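Local coordinates for probable branched-chain amino acid ABC transporter, amino acid binding protein (Thermus thermophilus, PDB 3LKB), which binds valine and probably delivers branched-chain amino acids to an ABC transporter for uptake, at residues Q7-W12 with F74-F79; A30-C35 with C51-D56. The protein carries 2 engineered substitutions. All blocks are in the same frame, centred on the assembly; numbering follows the deposited sequence.

Contact 1: residues Q7-W12 with F74-F79; sequences QVTLFW and FKIPVF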
loop_
_atom_site.group_PDB
_atom_site.type_symbol
_atom_site.label_atom_id
_atom_site.label_comp_id
_atom_site.label_asym_id
_atom_site.label_seq_id
_atom_site.Cartn_x
_atom_site.Cartn_y
_atom_site.Cartn_z
ATOM N N GLN A 7 -28.810 0.664 11.180
ATOM C CA GLN A 7 -27.408 0.701 10.821
ATOM C C GLN A 7 -26.653 -0.495 11.439
ATOM O O GLN A 7 -26.783 -0.783 12.660
ATOM C CB GLN A 7 -26.786 2.026 11.248
ATOM C CG GLN A 7 -25.367 2.172 10.732
ATOM C CD GLN A 7 -24.774 3.537 11.003
ATOM O OE1 GLN A 7 -24.316 4.209 10.063
ATOM N NE2 GLN A 7 -24.759 3.957 12.284
ATOM N N VAL A 8 -25.891 -1.179 10.582
ATOM C CA VAL A 8 -25.008 -2.250 11.006
ATOM C C VAL A 8 -23.542 -2.063 10.489
ATOM O O VAL A 8 -23.285 -1.864 9.280
ATOM C CB VAL A 8 -25.561 -3.652 10.618
ATOM C CG1 VAL A 8 -24.478 -4.731 10.795
ATOM C CG2 VAL A 8 -26.819 -3.995 11.430
ATOM N N THR A 9 -22.602 -2.127 11.429
ATOM C CA THR A 9 -21.213 -1.949 11.123
ATOM C C THR A 9 -20.471 -3.223 10.774
ATOM O O THR A 9 -20.491 -4.243 11.495
ATOM C CB THR A 9 -20.496 -1.192 12.186
ATOM O OG1 THR A 9 -21.053 0.139 12.226
ATOM C CG2 THR A 9 -18.991 -1.097 11.812
ATOM N N LEU A 10 -19.841 -3.140 9.612
ATOM C CA LEU A 10 -19.030 -4.205 9.103
ATOM C C LEU A 10 -17.612 -3.675 9.256
ATOM O O LEU A 10 -17.252 -2.704 8.618
ATOM C CB LEU A 10 -19.391 -4.449 7.649
ATOM C CG LEU A 10 -19.075 -5.876 7.204
ATOM C CD1 LEU A 10 -19.717 -6.831 8.185
ATOM C CD2 LEU A 10 -19.599 -6.116 5.827
ATOM N N PHE A 11 -16.838 -4.282 10.150
ATOM C CA PHE A 11 -15.548 -3.742 10.510
ATOM C C PHE A 11 -14.412 -4.722 10.181
ATOM O O PHE A 11 -14.442 -5.888 10.546
ATOM C CB PHE A 11 -15.570 -3.285 11.980
ATOM C CG PHE A 11 -14.209 -3.196 12.644
ATOM C CD1 PHE A 11 -13.454 -2.018 12.583
ATOM C CD2 PHE A 11 -13.696 -4.274 13.353
ATOM C CE1 PHE A 11 -12.217 -1.919 13.229
ATOM C CE2 PHE A 11 -12.486 -4.191 13.996
ATOM C CZ PHE A 11 -11.733 -2.991 13.927
ATOM N N TRP A 12 -13.419 -4.246 9.447
ATOM C CA TRP A 12 -12.217 -5.028 9.181
ATOM C C TRP A 12 -11.053 -4.199 9.630
ATOM O O TRP A 12 -11.059 -2.958 9.484
ATOM C CB TRP A 12 -12.111 -5.296 7.691
ATOM C CG TRP A 12 -10.857 -5.988 7.240
ATOM C CD1 TRP A 12 -10.639 -7.310 7.241
ATOM C CD2 TRP A 12 -9.641 -5.374 6.732
ATOM N NE1 TRP A 12 -9.377 -7.589 6.755
ATOM C CE2 TRP A 12 -8.743 -6.424 6.435
ATOM C CE3 TRP A 12 -9.226 -4.051 6.541
ATOM C CZ2 TRP A 12 -7.477 -6.212 5.912
ATOM C CZ3 TRP A 12 -7.949 -3.823 6.028
ATOM C CH2 TRP A 12 -7.093 -4.911 5.703
ATOM N N PHE A 74 -19.184 0.882 17.823
ATOM C CA PHE A 74 -19.949 0.391 16.683
ATOM C C PHE A 74 -20.806 -0.869 16.949
ATOM O O PHE A 74 -21.525 -1.299 16.055
ATOM C CB PHE A 74 -19.058 0.220 15.439
ATOM C CG PHE A 74 -18.400 1.482 14.998
ATOM C CD1 PHE A 74 -19.126 2.498 14.427
ATOM C CD2 PHE A 74 -17.035 1.667 15.170
ATOM C CE1 PHE A 74 -18.517 3.683 14.050
ATOM C CE2 PHE A 74 -16.417 2.856 14.777
ATOM C CZ PHE A 74 -17.159 3.852 14.221
ATOM N N LYS A 75 -20.716 -1.448 18.158
ATOM C CA LYS A 75 -21.561 -2.607 18.550
ATOM C C LYS A 75 -21.504 -3.746 17.551
ATOM O O LYS A 75 -22.537 -4.376 17.268
ATOM C CB LYS A 75 -23.045 -2.211 18.695
ATOM C CG LYS A 75 -23.336 -0.920 19.419
ATOM C CD LYS A 75 -22.986 -0.985 20.884
ATOM C CE LYS A 75 -22.772 0.426 21.407
ATOM N NZ LYS A 75 -22.508 0.405 22.866
ATOM N N ILE A 76 -20.326 -4.017 17.003
ATOM C CA ILE A 76 -20.209 -5.034 15.956
ATOM C C ILE A 76 -20.718 -6.415 16.376
ATOM O O ILE A 76 -20.372 -6.903 17.435
ATOM C CB ILE A 76 -18.750 -5.151 15.359
ATOM C CG1 ILE A 76 -17.703 -5.517 16.428
ATOM C CG2 ILE A 76 -18.338 -3.854 14.657
ATOM C CD1 ILE A 76 -16.376 -5.924 15.846
ATOM N N PRO A 77 -21.523 -7.051 15.521
ATOM C CA PRO A 77 -21.955 -8.424 15.697
ATOM C C PRO A 77 -20.996 -9.489 15.120
ATOM O O PRO A 77 -21.192 -10.693 15.375
ATOM C CB PRO A 77 -23.303 -8.443 14.940
ATOM C CG PRO A 77 -23.081 -7.456 13.818
ATOM C CD PRO A 77 -22.216 -6.392 14.399
ATOM N N VAL A 78 -19.991 -9.033 14.359
ATOM C CA VAL A 78 -18.926 -9.855 13.703
ATOM C C VAL A 78 -17.662 -8.997 13.589
ATOM O O VAL A 78 -17.770 -7.781 13.516
ATOM C CB VAL A 78 -19.227 -10.213 12.202
ATOM C CG1 VAL A 78 -18.397 -11.477 11.737
ATOM C CG2 VAL A 78 -20.668 -10.433 11.965
ATOM N N PHE A 79 -16.502 -9.649 13.488
ATOM C CA PHE A 79 -15.189 -9.016 13.382
ATOM C C PHE A 79 -14.538 -9.713 12.204
ATOM O O PHE A 79 -14.377 -10.937 12.232
ATOM C CB PHE A 79 -14.398 -9.338 14.648
ATOM C CG PHE A 79 -12.944 -8.858 14.661
ATOM C CD1 PHE A 79 -12.491 -7.807 13.848
ATOM C CD2 PHE A 79 -12.036 -9.442 15.550
ATOM C CE1 PHE A 79 -11.159 -7.349 13.902
ATOM C CE2 PHE A 79 -10.709 -9.001 15.632
ATOM C CZ PHE A 79 -10.258 -7.941 14.773
HETATM O O HOH W 1 -18.166 -6.058 11.682
#
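Thr9 and Phe11 of strand 6-14 pack against Phe74, Ile76 and Phe79. The contact lies in the N-terminal lobe of a type I periplasmic binding protein fold. Residues 74-79 lead from helix 60-72 to strand 79-81. The methyl CG2 of Thr9 is anti to the backbone N and lies 3.9 Å from Phe74 CB. Thr9 OG1, on the N side, is hydrogen-bonded to Asn50. The CG2 branch of Ile76 comes within 3.9 Å of Phe11 CB. The other branch of Ile76, CG1, stands between N and carbonyl carbon (chi1 60°). Ile76 CD1, at its end, comes to 4.0 Å from Phe11 CD2. The rings of Phe11 and Phe79 are nearly parallel (23°) but offset, with centroids 5.7 Å apart. They meet where Phe11 CE2 comes to 3.4 Å from Phe79 CE1. Phe67 stacks on Phe79, while Phe66 and Ala70 touch Phe11. One water lies between the two backbones. Its very short distance to Val78 O is doubtful. On the strand side the water donates to Thr9 O (3.0 Å) and accepts from Phe11 N (2.7 Å).

Contact 2: residues A30-C35 with C51-D56; sequences AVEDYC and CVVRDD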
loop_
_atom_site.group_PDB
_atom_site.type_symbol
_atom_site.label_atom_id
_atom_site.label_comp_id
_atom_site.label_asym_id
_atom_site.label_seq_id
_atom_site.Cartn_x
_atom_site.Cartn_y
_atom_site.Cartn_z
ATOM N N ALA A 30 -11.554 -5.349 -1.110
ATOM C CA ALA A 30 -12.703 -6.236 -1.386
ATOM C C ALA A 30 -13.750 -6.101 -0.294
ATOM O O ALA A 30 -14.938 -6.095 -0.580
ATOM C CB ALA A 30 -12.253 -7.688 -1.533
ATOM N N VAL A 31 -13.331 -5.964 0.963
ATOM C CA VAL A 31 -14.323 -5.892 2.043
ATOM C C VAL A 31 -15.158 -4.601 1.850
ATOM O O VAL A 31 -16.380 -4.606 1.919
ATOM C CB VAL A 31 -13.659 -5.867 3.426
ATOM C CG1 VAL A 31 -14.683 -5.579 4.469
ATOM C CG2 VAL A 31 -12.936 -7.145 3.724
ATOM N N GLU A 32 -14.462 -3.491 1.609
ATOM C CA GLU A 32 -15.110 -2.216 1.456
ATOM C C GLU A 32 -16.041 -2.274 0.258
ATOM O O GLU A 32 -17.172 -1.834 0.345
ATOM C CB GLU A 32 -14.091 -1.113 1.259
ATOM C CG GLU A 32 -14.743 0.245 1.236
ATOM C CD GLU A 32 -13.747 1.400 1.333
ATOM O OE1 GLU A 32 -12.748 1.308 2.111
ATOM O OE2 GLU A 32 -13.986 2.411 0.624
ATOM N N ASP A 33 -15.560 -2.841 -0.850
ATOM C CA ASP A 33 -16.365 -2.935 -2.068
ATOM C C ASP A 33 -17.645 -3.778 -1.940
ATOM O O ASP A 33 -18.722 -3.356 -2.382
ATOM C CB ASP A 33 -15.515 -3.406 -3.263
ATOM C CG ASP A 33 -14.542 -2.338 -3.693
ATOM O OD1 ASP A 33 -14.662 -1.237 -3.113
ATOM O OD2 ASP A 33 -13.658 -2.581 -4.547
ATOM N N TYR A 34 -17.488 -4.926 -1.341
ATOM C CA TYR A 34 -18.606 -5.832 -1.177
ATOM C C TYR A 34 -19.675 -5.212 -0.284
ATOM O O TYR A 34 -20.879 -5.312 -0.554
ATOM C CB TYR A 34 -18.106 -7.125 -0.566
ATOM C CG TYR A 34 -19.166 -8.169 -0.704
ATOM C CD1 TYR A 34 -19.338 -8.769 -1.916
ATOM C CD2 TYR A 34 -19.958 -8.472 0.385
ATOM C CE1 TYR A 34 -20.332 -9.694 -2.086
ATOM C CE2 TYR A 34 -20.967 -9.391 0.221
ATOM C CZ TYR A 34 -21.146 -9.985 -1.003
ATOM O OH TYR A 34 -22.162 -10.879 -1.167
ATOM N N CYS A 35 -19.205 -4.577 0.799
ATOM C CA CYS A 35 -20.101 -3.937 1.729
ATOM C C CYS A 35 -20.875 -2.828 1.029
ATOM O O CYS A 35 -22.060 -2.595 1.314
ATOM C CB CYS A 35 -19.331 -3.373 2.907
ATOM S SG CYS A 35 -20.376 -2.793 4.279
ATOM N N CYS A 51 -19.551 0.757 6.680
ATOM C CA CYS A 51 -18.352 0.035 6.316
ATOM C C CYS A 51 -17.117 0.646 6.960
ATOM O O CYS A 51 -16.734 1.730 6.608
ATOM C CB CYS A 51 -18.153 0.089 4.827
ATOM S SG CYS A 51 -16.608 -0.800 4.456
ATOM N N VAL A 52 -16.510 -0.044 7.909
ATOM C CA VAL A 52 -15.353 0.479 8.556
ATOM C C VAL A 52 -14.143 -0.417 8.292
ATOM O O VAL A 52 -14.085 -1.569 8.741
ATOM C CB VAL A 52 -15.599 0.709 10.026
ATOM C CG1 VAL A 52 -14.342 1.217 10.676
ATOM C CG2 VAL A 52 -16.786 1.697 10.195
ATOM N N VAL A 53 -13.200 0.138 7.529
ATOM C CA VAL A 53 -12.007 -0.551 7.076
ATOM C C VAL A 53 -10.794 0.190 7.606
ATOM O O VAL A 53 -10.501 1.289 7.130
ATOM C CB VAL A 53 -11.963 -0.575 5.539
ATOM C CG1 VAL A 53 -10.561 -0.857 5.057
ATOM C CG2 VAL A 53 -12.950 -1.624 5.009
ATOM N N ARG A 54 -10.108 -0.400 8.592
ATOM C CA ARG A 54 -8.968 0.262 9.261
ATOM C C ARG A 54 -7.649 -0.381 8.845
ATOM O O ARG A 54 -7.516 -1.615 8.782
ATOM C CB ARG A 54 -9.088 0.162 10.798
ATOM C CG ARG A 54 -10.454 0.568 11.369
ATOM C CD ARG A 54 -10.388 1.847 12.156
ATOM N NE ARG A 54 -10.912 2.990 11.429
ATOM C CZ ARG A 54 -11.843 3.833 11.897
ATOM N NH1 ARG A 54 -12.382 3.661 13.101
ATOM N NH2 ARG A 54 -12.210 4.871 11.156
ATOM N N ASP A 55 -6.681 0.459 8.548
ATOM C CA ASP A 55 -5.352 0.049 8.315
ATOM C C ASP A 55 -4.602 0.022 9.639
ATOM O O ASP A 55 -4.253 1.076 10.155
ATOM C CB ASP A 55 -4.697 1.085 7.405
ATOM C CG ASP A 55 -3.230 0.745 7.069
ATOM O OD1 ASP A 55 -2.779 -0.423 7.200
ATOM O OD2 ASP A 55 -2.520 1.674 6.658
ATOM N N ASP A 56 -4.335 -1.181 10.166
ATOM C CA ASP A 56 -3.512 -1.341 11.353
ATOM C C ASP A 56 -2.037 -1.527 11.063
ATOM O O ASP A 56 -1.263 -1.669 11.999
ATOM C CB ASP A 56 -3.992 -2.519 12.210
ATOM C CG ASP A 56 -3.964 -3.883 11.454
ATOM O OD1 ASP A 56 -3.076 -4.114 10.582
ATOM O OD2 ASP A 56 -4.856 -4.728 11.760
#
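Asp33 OD2 is gripped by Arg277 NE in a salt bridge and by Tyr287 OH in a hydrogen bond, while Glu32 and Cys35 of the same helix pack on Cys51 and Val53. Asp33 itself takes no part in the packing on the strand. The contact is a helix-on-sheet packing within the beta-alpha-beta unit of strand 6-14, helix 21-41 and strand 47-55. The axes of 30-35 and 51-55 run antiparallel (173°) and approach to 8.6 Å. Cys51 puts its SG anti to the backbone N (chi1 179°), which brings it up against the helix. Cys51 SG lies 3.6 Å from Glu32 CA and 3.9 Å from Glu32 CG. Cys35 also has its sulfur anti to N. Cys35 SG meets Cys51 CB at 3.7 Å. Glu32 and Val53 cross at about a right angle. Glu32 CB is 4.0 Å from Val53 CG2. The glutamate runs on extended past the valine, and OE2 has a long, weak ion pair with Lys36. Val31 CG1 makes a looser contact with Val53 CG2. The two sulfurs, Cys35 SG and Cys51 SG, are 4.3 Å apart, too far for a disulfide. The helix and strand are therefore held by van der Waals packing of sulfur, methyl and methylene groups.

The centres of contacts 1 and 2 are 11 Å apart, both in the N-terminal lobe. Along the chain, 7-12 comes first, then 30-35, 51-56 and 74-79, so contact 2 falls between the two halves of contact 1. Strands 6-14 and 47-55 are parallel neighbours in one sheet. Leu10 O to Val52 N (2.9 Å) and Trp12 N to Val52 O (2.8 Å) are probable hydrogen bonds between the contacts. Side chains also join them, through Phe11 on Arg54 and Leu10 on Cys35. Together they tie helix 21-41 and the lead-in to strand 79-81 to this sheet. The side chain of Val31 is about 11 Å from the bound valine and that of Phe79 about 12 Å; neither touches the ligand.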